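Local coordinates for hypothetical protein EF2904 (Enterococcus faecalis, PDB 2AZ4), which is of unknown function but has a metallo-beta-lactamase fold with two zinc ions and may act as an RNA-binding exonuclease, at residues L123-D128 with Y301-K306; L130-S133 with E137-F140; S343-S348 with R361-L366. All blocks are in the same frame, centred on the assembly; numbering follows the deposited sequence.

The three contacts illustrate how one chain ties its parts together by different chemistry: a salt bridge, water bridges and aromatic packing. Contact 2 lies within the long span of chain that contact 1 closes, and the two touch although their centres are 14 Å apart: Asn-124 OD1 lies 3.0 Å from Leu-130 N, and Arg-125 O 3.0 Å from Asn-139 ND2, both probable hydrogen bonds. Contact 3 comes later, where a helix packs on a parallel sheet; its centre is 23 Å from contact 1's and 31 Å from contact 2's. All three lie away from the two zinc ions, which share Asp-189 and are otherwise held by His-92, His-94 and His-167 and by Asp-96, His-97 and His-404.

Contact 1 (L123-D128 with Y301-K306); sequences LNRKGD and YAESGK
The guanidinium of Arg-125 presents its NH1/NH2 edge to the carboxylate of Glu-303, an end-on, two-nitrogen grip with one bond to each oxygen. NH2 of Arg-125 reaches OE2 of Glu-303 at 2.5 Å, close to the guanidinium plane, whereas the bond from Arg-125 NH1 to Glu-303 OE1, 2.8 Å long, leaves that plane at a tilt of 26°. Both oxygens accept through their syn lone pairs, but the two flat groups are turned 32° against each other and the fork is twisted rather than coplanar. Another flat group, the ring of Tyr-301, has the carbonyl oxygen of Gly-305 over the centre of one face, an approach within 301-306 itself.

The backbones stay far apart, and long side chains bridge the gap from opposite directions. Arg-125 places CG between its backbone N and carbonyl carbon (chi1 62°) and then runs extended to NE. Lys-126 approaches the same carboxylate, its CE 3.6 Å from Glu-303 OE2 and its NZ making a long salt bridge of 3.7 Å to that oxygen. Asn-284, on helix 283-293, touches both Arg-125 and Glu-303.

This surface network joins the loop after helix 114-123 to the one after strand 298-300. With two cations facing one carboxylate, Glu-303 is probably kept ionised, and the paired bonds restrict its rotation.

Contact 2 (L130-S133 with E137-F140); sequences LIPS and EKNF
Pro-132 packs its ring against the Lys-138 backbone, and the two side chains approach only through their CG atoms. The proline CB lies 3.7 Å from Lys-138 O, while Pro-132 CG comes 4.2 Å from CG of Lys-138. The lysine is fully extended, chi1 172° and every later torsion near 180°, a straight chain of which CG alone comes near the proline. At the other end Ser-133 CB sits 4.5 Å from CD2 of Phe-140, approaching that ring obliquely. The ring is placed there by a Phe-140 side chain whose CG stands opposite its backbone N (chi1 169°). Ile-131 turns away from this interface and its side chain touches Asp-49, Arg-99 and Tyr-103; its backbone is hydrogen-bonded to Arg-99, two residues beyond the zinc ligand His-97.

Residues 137-140 form a type I beta turn, closed by the bond from Phe-140 N to Glu-137 O at 3.0 Å. No direct hydrogen bond spans the two segments; water does the joining. One water takes the Ser-133 N-H at 2.9 Å and donates to the carbonyl oxygens of Glu-137 and Phe-140, at either end of the turn. A second lies between Leu-130 O, 2.8 Å away, and Lys-138 O.

Thus this part of the loop before strand 145-147 folds back on itself through a few van der Waals contacts, one of them on a carbonyl oxygen, with water supplying the polar link. Glu-137 O is used twice, by the turn and by the water, so the bridge and the turn share an acceptor.

Contact 3 (S343-S348 with R361-L366); sequences SLYIHS and RVFLDL
Phe-363 swings its ring off helix 358-369 with CG anti to the backbone N (chi1 -175°), and Tyr-345 and His-347 adopt the same first rotamer on strand 344-348. Two residues apart on the strand, the tyrosine and histidine project from one face of it, and the phenylalanine comes out from the helix to meet both. Its touching atoms are CE2 and CZ, two adjacent atoms at the outer end of the ring.

CZ of Phe-363 rests 3.5 Å from CE2 of Tyr-345, the closest approach between the two segments. The two side chains meet at about a right angle and their ring planes are 74° apart, an oblique pairing. Toward the histidine the geometry is an offset edge-to-face pair: the edge of Phe-363 is directed at the face of His-347, with centroids 5.6 Å apart and planes at 61°. Here CE2 of Phe-363 is 3.8 Å from His-347 CD2 and 3.9 Å from His-347 NE2, and CD2 lies near the plane of the phenylalanine ring.

More aromatic rings surround the trio. Phe-336 meets Phe-363 edge-to-face, and Phe-374, on strand 373-376, lies against His-347. The NE2 of His-347 also has a weak hydrogen bond to Gln-351 O.

The contact seats the helix of a beta-alpha-beta unit on its first strand, within the six-stranded parallel sheet. All three side chains are buried and no hydrogen bond crosses between the segments, so the helix is held here by ring-to-ring contact, while the one polar heterocycle in the cluster has its nitrogen NE2 partnered, if weakly, by a backbone oxygen.

Contact 1 (L123-D128 with Y301-K306)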
loop_
_atom_site.group_PDB
_atom_site.type_symbol
_atom_site.label_atom_id
_atom_site.label_comp_id
_atom_site.label_asym_id
_atom_site.label_seq_id
_atom_site.Cartn_x
_atom_site.Cartn_y
_atom_site.Cartn_z
ATOM N N LEU A 123 -5.892 6.158 7.463
ATOM C CA LEU A 123 -6.718 5.184 6.753
ATOM C C LEU A 123 -7.734 4.524 7.690
ATOM O O LEU A 123 -8.888 4.283 7.283
ATOM C CB LEU A 123 -5.878 4.126 6.021
ATOM C CG LEU A 123 -5.062 4.581 4.792
ATOM C CD1 LEU A 123 -4.144 3.482 4.260
ATOM C CD2 LEU A 123 -5.959 5.110 3.689
ATOM N N ASN A 124 -7.323 4.277 8.937
ATOM C CA ASN A 124 -8.157 3.550 9.902
ATOM C C ASN A 124 -8.888 4.416 10.938
ATOM O O ASN A 124 -9.244 3.939 12.037
ATOM C CB ASN A 124 -7.342 2.471 10.631
ATOM C CG ASN A 124 -8.230 1.390 11.234
ATOM O OD1 ASN A 124 -9.176 0.926 10.590
ATOM N ND2 ASN A 124 -7.923 0.978 12.463
ATOM N N ARG A 125 -9.132 5.676 10.591
ATOM C CA ARG A 125 -9.747 6.616 11.537
ATOM C C ARG A 125 -11.170 6.183 11.919
ATOM O O ARG A 125 -11.613 6.447 13.035
ATOM C CB ARG A 125 -9.747 8.039 10.965
ATOM C CG ARG A 125 -10.554 8.152 9.695
ATOM C CD ARG A 125 -10.459 9.519 9.062
ATOM N NE ARG A 125 -11.369 9.582 7.921
ATOM C CZ ARG A 125 -12.681 9.828 8.002
ATOM N NH1 ARG A 125 -13.263 10.057 9.178
ATOM N NH2 ARG A 125 -13.411 9.852 6.893
ATOM N N LYS A 126 -11.868 5.525 10.987
ATOM C CA LYS A 126 -13.240 5.029 11.210
ATOM C C LYS A 126 -13.267 3.532 11.552
ATOM O O LYS A 126 -14.340 2.948 11.782
ATOM C CB LYS A 126 -14.106 5.270 9.968
ATOM C CG LYS A 126 -14.672 6.670 9.804
ATOM C CD LYS A 126 -15.266 6.823 8.386
ATOM C CE LYS A 126 -16.495 7.739 8.369
ATOM N NZ LYS A 126 -17.335 7.581 7.130
ATOM N N GLY A 127 -12.089 2.900 11.557
ATOM C CA GLY A 127 -11.964 1.525 12.004
ATOM C C GLY A 127 -12.553 0.539 11.038
ATOM O O GLY A 127 -12.871 -0.582 11.422
ATOM N N ASP A 128 -12.711 0.951 9.784
ATOM C CA ASP A 128 -13.202 0.049 8.751
ATOM C C ASP A 128 -12.136 -0.309 7.714
ATOM O O ASP A 128 -12.449 -0.896 6.668
ATOM C CB ASP A 128 -14.429 0.652 8.052
ATOM C CG ASP A 128 -14.154 2.022 7.489
ATOM O OD1 ASP A 128 -13.016 2.520 7.679
ATOM O OD2 ASP A 128 -15.074 2.598 6.862
ATOM N N TYR A 301 -15.613 19.863 4.627
ATOM C CA TYR A 301 -16.035 18.727 5.429
ATOM C C TYR A 301 -17.081 17.903 4.716
ATOM O O TYR A 301 -18.097 18.428 4.254
ATOM C CB TYR A 301 -16.599 19.207 6.753
ATOM C CG TYR A 301 -15.534 19.643 7.709
ATOM C CD1 TYR A 301 -14.730 18.691 8.353
ATOM C CD2 TYR A 301 -15.350 20.987 8.010
ATOM C CE1 TYR A 301 -13.745 19.073 9.248
ATOM C CE2 TYR A 301 -14.363 21.389 8.921
ATOM C CZ TYR A 301 -13.570 20.400 9.531
ATOM O OH TYR A 301 -12.593 20.754 10.412
ATOM N N ALA A 302 -16.829 16.600 4.632
ATOM C CA ALA A 302 -17.827 15.661 4.136
ATOM C C ALA A 302 -18.452 14.907 5.319
ATOM O O ALA A 302 -19.218 13.966 5.136
ATOM C CB ALA A 302 -17.191 14.703 3.150
ATOM N N GLU A 303 -18.120 15.332 6.533
ATOM C CA GLU A 303 -18.630 14.713 7.752
ATOM C C GLU A 303 -18.923 15.821 8.765
ATOM O O GLU A 303 -18.488 16.957 8.596
ATOM C CB GLU A 303 -17.610 13.700 8.302
ATOM C CG GLU A 303 -17.389 12.474 7.360
ATOM C CD GLU A 303 -16.128 11.625 7.649
ATOM O OE1 GLU A 303 -15.539 11.712 8.752
ATOM O OE2 GLU A 303 -15.740 10.844 6.731
ATOM N N SER A 304 -19.674 15.492 9.810
ATOM C CA SER A 304 -19.953 16.443 10.876
ATOM C C SER A 304 -18.785 16.592 11.869
ATOM O O SER A 304 -17.927 15.723 11.988
ATOM C CB SER A 304 -21.277 16.105 11.575
ATOM O OG SER A 304 -22.360 16.239 10.654
ATOM N N GLY A 305 -18.747 17.712 12.571
ATOM C CA GLY A 305 -17.670 17.961 13.510
ATOM C C GLY A 305 -16.544 18.728 12.848
ATOM O O GLY A 305 -16.679 19.197 11.710
ATOM N N LYS A 306 -15.435 18.840 13.573
ATOM C CA LYS A 306 -14.298 19.659 13.192
ATOM C C LYS A 306 -13.049 18.847 13.466
ATOM O O LYS A 306 -13.004 18.045 14.409
ATOM C CB LYS A 306 -14.231 20.936 14.043
ATOM C CG LYS A 306 -15.407 21.905 13.895
ATOM C CD LYS A 306 -15.053 23.110 13.029
ATOM C CE LYS A 306 -14.486 24.292 13.861
ATOM N NZ LYS A 306 -15.512 24.894 14.796
#

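Contact 2 (L130-S133 with E137-F140)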
loop_
_atom_site.group_PDB
_atom_site.type_symbol
_atom_site.label_atom_id
_atom_site.label_comp_id
_atom_site.label_asym_id
_atom_site.label_seq_id
_atom_site.Cartn_x
_atom_site.Cartn_y
_atom_site.Cartn_z
ATOM N N LEU A 130 -8.571 -1.466 8.906
ATOM C CA LEU A 130 -7.977 -2.619 9.581
ATOM C C LEU A 130 -9.001 -3.425 10.399
ATOM O O LEU A 130 -9.943 -2.857 10.956
ATOM C CB LEU A 130 -6.875 -2.148 10.534
ATOM C CG LEU A 130 -5.749 -1.249 10.030
ATOM C CD1 LEU A 130 -4.911 -0.715 11.262
ATOM C CD2 LEU A 130 -4.842 -1.948 8.988
ATOM N N ILE A 131 -8.791 -4.737 10.499
ATOM C CA ILE A 131 -9.581 -5.573 11.395
ATOM C C ILE A 131 -9.453 -5.002 12.819
ATOM O O ILE A 131 -8.340 -4.825 13.296
ATOM C CB ILE A 131 -9.077 -7.024 11.380
ATOM C CG1 ILE A 131 -9.363 -7.700 10.037
ATOM C CG2 ILE A 131 -9.705 -7.827 12.505
ATOM C CD1 ILE A 131 -8.500 -8.968 9.804
ATOM N N PRO A 132 -10.584 -4.696 13.483
ATOM C CA PRO A 132 -10.494 -4.158 14.842
ATOM C C PRO A 132 -10.030 -5.209 15.824
ATOM O O PRO A 132 -10.325 -6.391 15.636
ATOM C CB PRO A 132 -11.951 -3.791 15.186
ATOM C CG PRO A 132 -12.719 -3.880 13.908
ATOM C CD PRO A 132 -11.983 -4.817 13.025
ATOM N N SER A 133 -9.324 -4.796 16.867
ATOM C CA SER A 133 -9.101 -5.688 17.976
ATOM C C SER A 133 -10.423 -5.813 18.745
ATOM O O SER A 133 -11.032 -4.792 19.060
ATOM C CB SER A 133 -8.053 -5.115 18.918
ATOM O OG SER A 133 -7.958 -5.952 20.061
ATOM N N GLU A 137 -11.649 -0.034 20.986
ATOM C CA GLU A 137 -12.602 0.692 20.162
ATOM C C GLU A 137 -12.392 0.305 18.707
ATOM O O GLU A 137 -11.276 -0.081 18.321
ATOM C CB GLU A 137 -12.421 2.203 20.354
ATOM C CG GLU A 137 -13.708 2.963 20.665
ATOM C CD GLU A 137 -14.244 2.655 22.058
ATOM O OE1 GLU A 137 -13.772 3.285 23.027
ATOM O OE2 GLU A 137 -15.139 1.787 22.184
ATOM N N LYS A 138 -13.459 0.390 17.907
ATOM C CA LYS A 138 -13.425 -0.101 16.531
ATOM C C LYS A 138 -12.319 0.568 15.707
ATOM O O LYS A 138 -11.686 -0.079 14.864
ATOM C CB LYS A 138 -14.792 0.053 15.858
ATOM C CG LYS A 138 -14.800 -0.246 14.360
ATOM C CD LYS A 138 -16.224 -0.319 13.796
ATOM C CE LYS A 138 -16.197 -0.416 12.273
ATOM N NZ LYS A 138 -17.523 -0.819 11.689
ATOM N N ASN A 139 -12.083 1.851 15.974
ATOM C CA ASN A 139 -11.039 2.605 15.268
ATOM C C ASN A 139 -9.644 2.633 15.939
ATOM O O ASN A 139 -8.749 3.374 15.500
ATOM C CB ASN A 139 -11.525 4.018 14.941
ATOM C CG ASN A 139 -11.757 4.857 16.183
ATOM O OD1 ASN A 139 -11.557 4.403 17.324
ATOM N ND2 ASN A 139 -12.170 6.097 15.969
ATOM N N PHE A 140 -9.461 1.841 16.996
ATOM C CA PHE A 140 -8.129 1.633 17.570
ATOM C C PHE A 140 -7.127 1.060 16.546
ATOM O O PHE A 140 -7.448 0.123 15.815
ATOM C CB PHE A 140 -8.237 0.701 18.766
ATOM C CG PHE A 140 -6.915 0.192 19.291
ATOM C CD1 PHE A 140 -6.256 0.864 20.311
ATOM C CD2 PHE A 140 -6.353 -0.976 18.781
ATOM C CE1 PHE A 140 -5.056 0.383 20.829
ATOM C CE2 PHE A 140 -5.155 -1.460 19.282
ATOM C CZ PHE A 140 -4.502 -0.783 20.311
HETATM O O HOH W 1 -9.612 -1.423 13.314
HETATM O O HOH W 2 -9.372 -1.941 17.026
#

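Contact 3 (S343-S348 with R361-L366)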
loop_
_atom_site.group_PDB
_atom_site.type_symbol
_atom_site.label_atom_id
_atom_site.label_comp_id
_atom_site.label_asym_id
_atom_site.label_seq_id
_atom_site.Cartn_x
_atom_site.Cartn_y
_atom_site.Cartn_z
ATOM N N SER A 343 -20.075 18.323 -16.357
ATOM C CA SER A 343 -18.798 18.572 -15.677
ATOM C C SER A 343 -17.763 17.452 -15.956
ATOM O O SER A 343 -18.057 16.454 -16.637
ATOM C CB SER A 343 -19.027 18.793 -14.180
ATOM O OG SER A 343 -19.418 17.588 -13.555
ATOM N N LEU A 344 -16.550 17.636 -15.431
ATOM C CA LEU A 344 -15.446 16.711 -15.659
ATOM C C LEU A 344 -15.035 16.106 -14.330
ATOM O O LEU A 344 -14.857 16.822 -13.363
ATOM C CB LEU A 344 -14.265 17.451 -16.289
ATOM C CG LEU A 344 -12.968 16.680 -16.612
ATOM C CD1 LEU A 344 -13.224 15.517 -17.579
ATOM C CD2 LEU A 344 -11.887 17.669 -17.151
ATOM N N TYR A 345 -14.922 14.788 -14.285
ATOM C CA TYR A 345 -14.431 14.097 -13.093
ATOM C C TYR A 345 -13.207 13.259 -13.462
ATOM O O TYR A 345 -13.240 12.458 -14.382
ATOM C CB TYR A 345 -15.527 13.227 -12.461
ATOM C CG TYR A 345 -14.987 12.261 -11.418
ATOM C CD1 TYR A 345 -14.518 12.728 -10.182
ATOM C CD2 TYR A 345 -14.909 10.895 -11.676
ATOM C CE1 TYR A 345 -14.004 11.840 -9.226
ATOM C CE2 TYR A 345 -14.395 10.008 -10.716
ATOM C CZ TYR A 345 -13.945 10.496 -9.509
ATOM O OH TYR A 345 -13.426 9.633 -8.569
ATOM N N ILE A 346 -12.131 13.448 -12.712
ATOM C CA ILE A 346 -10.871 12.776 -12.979
ATOM C C ILE A 346 -10.656 11.727 -11.907
ATOM O O ILE A 346 -10.508 12.044 -10.732
ATOM C CB ILE A 346 -9.702 13.771 -13.027
ATOM C CG1 ILE A 346 -9.933 14.785 -14.158
ATOM C CG2 ILE A 346 -8.377 13.022 -13.205
ATOM C CD1 ILE A 346 -9.239 16.131 -13.890
ATOM N N HIS A 347 -10.693 10.472 -12.339
ATOM C CA HIS A 347 -10.576 9.333 -11.449
ATOM C C HIS A 347 -9.120 8.880 -11.431
ATOM O O HIS A 347 -8.639 8.292 -12.397
ATOM C CB HIS A 347 -11.488 8.214 -11.954
ATOM C CG HIS A 347 -11.849 7.217 -10.902
ATOM N ND1 HIS A 347 -11.568 5.875 -11.019
ATOM C CD2 HIS A 347 -12.433 7.377 -9.695
ATOM C CE1 HIS A 347 -12.002 5.240 -9.945
ATOM N NE2 HIS A 347 -12.522 6.132 -9.121
ATOM N N SER A 348 -8.414 9.163 -10.340
ATOM C CA SER A 348 -6.966 8.951 -10.300
ATOM C C SER A 348 -6.590 7.941 -9.228
ATOM O O SER A 348 -6.145 8.297 -8.115
ATOM C CB SER A 348 -6.237 10.274 -10.075
ATOM O OG SER A 348 -4.850 10.103 -10.268
ATOM N N ARG A 361 -18.768 -0.353 -12.685
ATOM C CA ARG A 361 -19.861 -0.176 -13.641
ATOM C C ARG A 361 -20.989 0.726 -13.157
ATOM O O ARG A 361 -21.426 1.603 -13.900
ATOM C CB ARG A 361 -20.450 -1.527 -14.066
ATOM C CG ARG A 361 -21.268 -1.456 -15.364
ATOM C CD ARG A 361 -20.446 -0.801 -16.497
ATOM N NE ARG A 361 -21.017 -1.076 -17.820
ATOM C CZ ARG A 361 -20.732 -2.148 -18.563
ATOM N NH1 ARG A 361 -19.864 -3.070 -18.130
ATOM N NH2 ARG A 361 -21.316 -2.298 -19.749
ATOM N N VAL A 362 -21.466 0.516 -11.928
ATOM C CA VAL A 362 -22.552 1.350 -11.410
ATOM C C VAL A 362 -22.126 2.813 -11.276
ATOM O O VAL A 362 -22.902 3.730 -11.598
ATOM C CB VAL A 362 -23.303 0.737 -10.137
ATOM C CG1 VAL A 362 -22.656 -0.519 -9.632
ATOM C CG2 VAL A 362 -23.514 1.737 -9.028
ATOM N N PHE A 363 -20.876 3.024 -10.858
ATOM C CA PHE A 363 -20.305 4.368 -10.752
ATOM C C PHE A 363 -20.303 5.049 -12.125
ATOM O O PHE A 363 -20.837 6.150 -12.277
ATOM C CB PHE A 363 -18.893 4.291 -10.150
ATOM C CG PHE A 363 -18.249 5.636 -9.871
ATOM C CD1 PHE A 363 -18.999 6.723 -9.424
ATOM C CD2 PHE A 363 -16.871 5.797 -10.019
ATOM C CE1 PHE A 363 -18.389 7.954 -9.148
ATOM C CE2 PHE A 363 -16.248 7.027 -9.736
ATOM C CZ PHE A 363 -16.998 8.099 -9.313
ATOM N N LEU A 364 -19.729 4.383 -13.123
ATOM C CA LEU A 364 -19.673 4.941 -14.482
ATOM C C LEU A 364 -21.068 5.161 -15.061
ATOM O O LEU A 364 -21.307 6.148 -15.743
ATOM C CB LEU A 364 -18.845 4.063 -15.432
ATOM C CG LEU A 364 -17.396 3.591 -15.198
ATOM C CD1 LEU A 364 -16.714 3.591 -16.538
ATOM C CD2 LEU A 364 -16.588 4.429 -14.231
ATOM N N ASP A 365 -21.992 4.241 -14.774
ATOM C CA ASP A 365 -23.388 4.403 -15.172
ATOM C C ASP A 365 -24.022 5.649 -14.525
ATOM O O ASP A 365 -24.686 6.442 -15.209
ATOM C CB ASP A 365 -24.200 3.122 -14.886
ATOM C CG ASP A 365 -23.792 1.933 -15.782
ATOM O OD1 ASP A 365 -22.853 2.057 -16.621
ATOM O OD2 ASP A 365 -24.422 0.849 -15.651
ATOM N N LEU A 366 -23.801 5.846 -13.223
ATOM C CA LEU A 366 -24.285 7.060 -12.544
ATOM C C LEU A 366 -23.767 8.347 -13.191
ATOM O O LEU A 366 -24.542 9.284 -13.440
ATOM C CB LEU A 366 -23.970 7.007 -11.034
ATOM C CG LEU A 366 -23.523 8.172 -10.141
ATOM C CD1 LEU A 366 -24.195 9.516 -10.389
ATOM C CD2 LEU A 366 -23.653 7.779 -8.655
#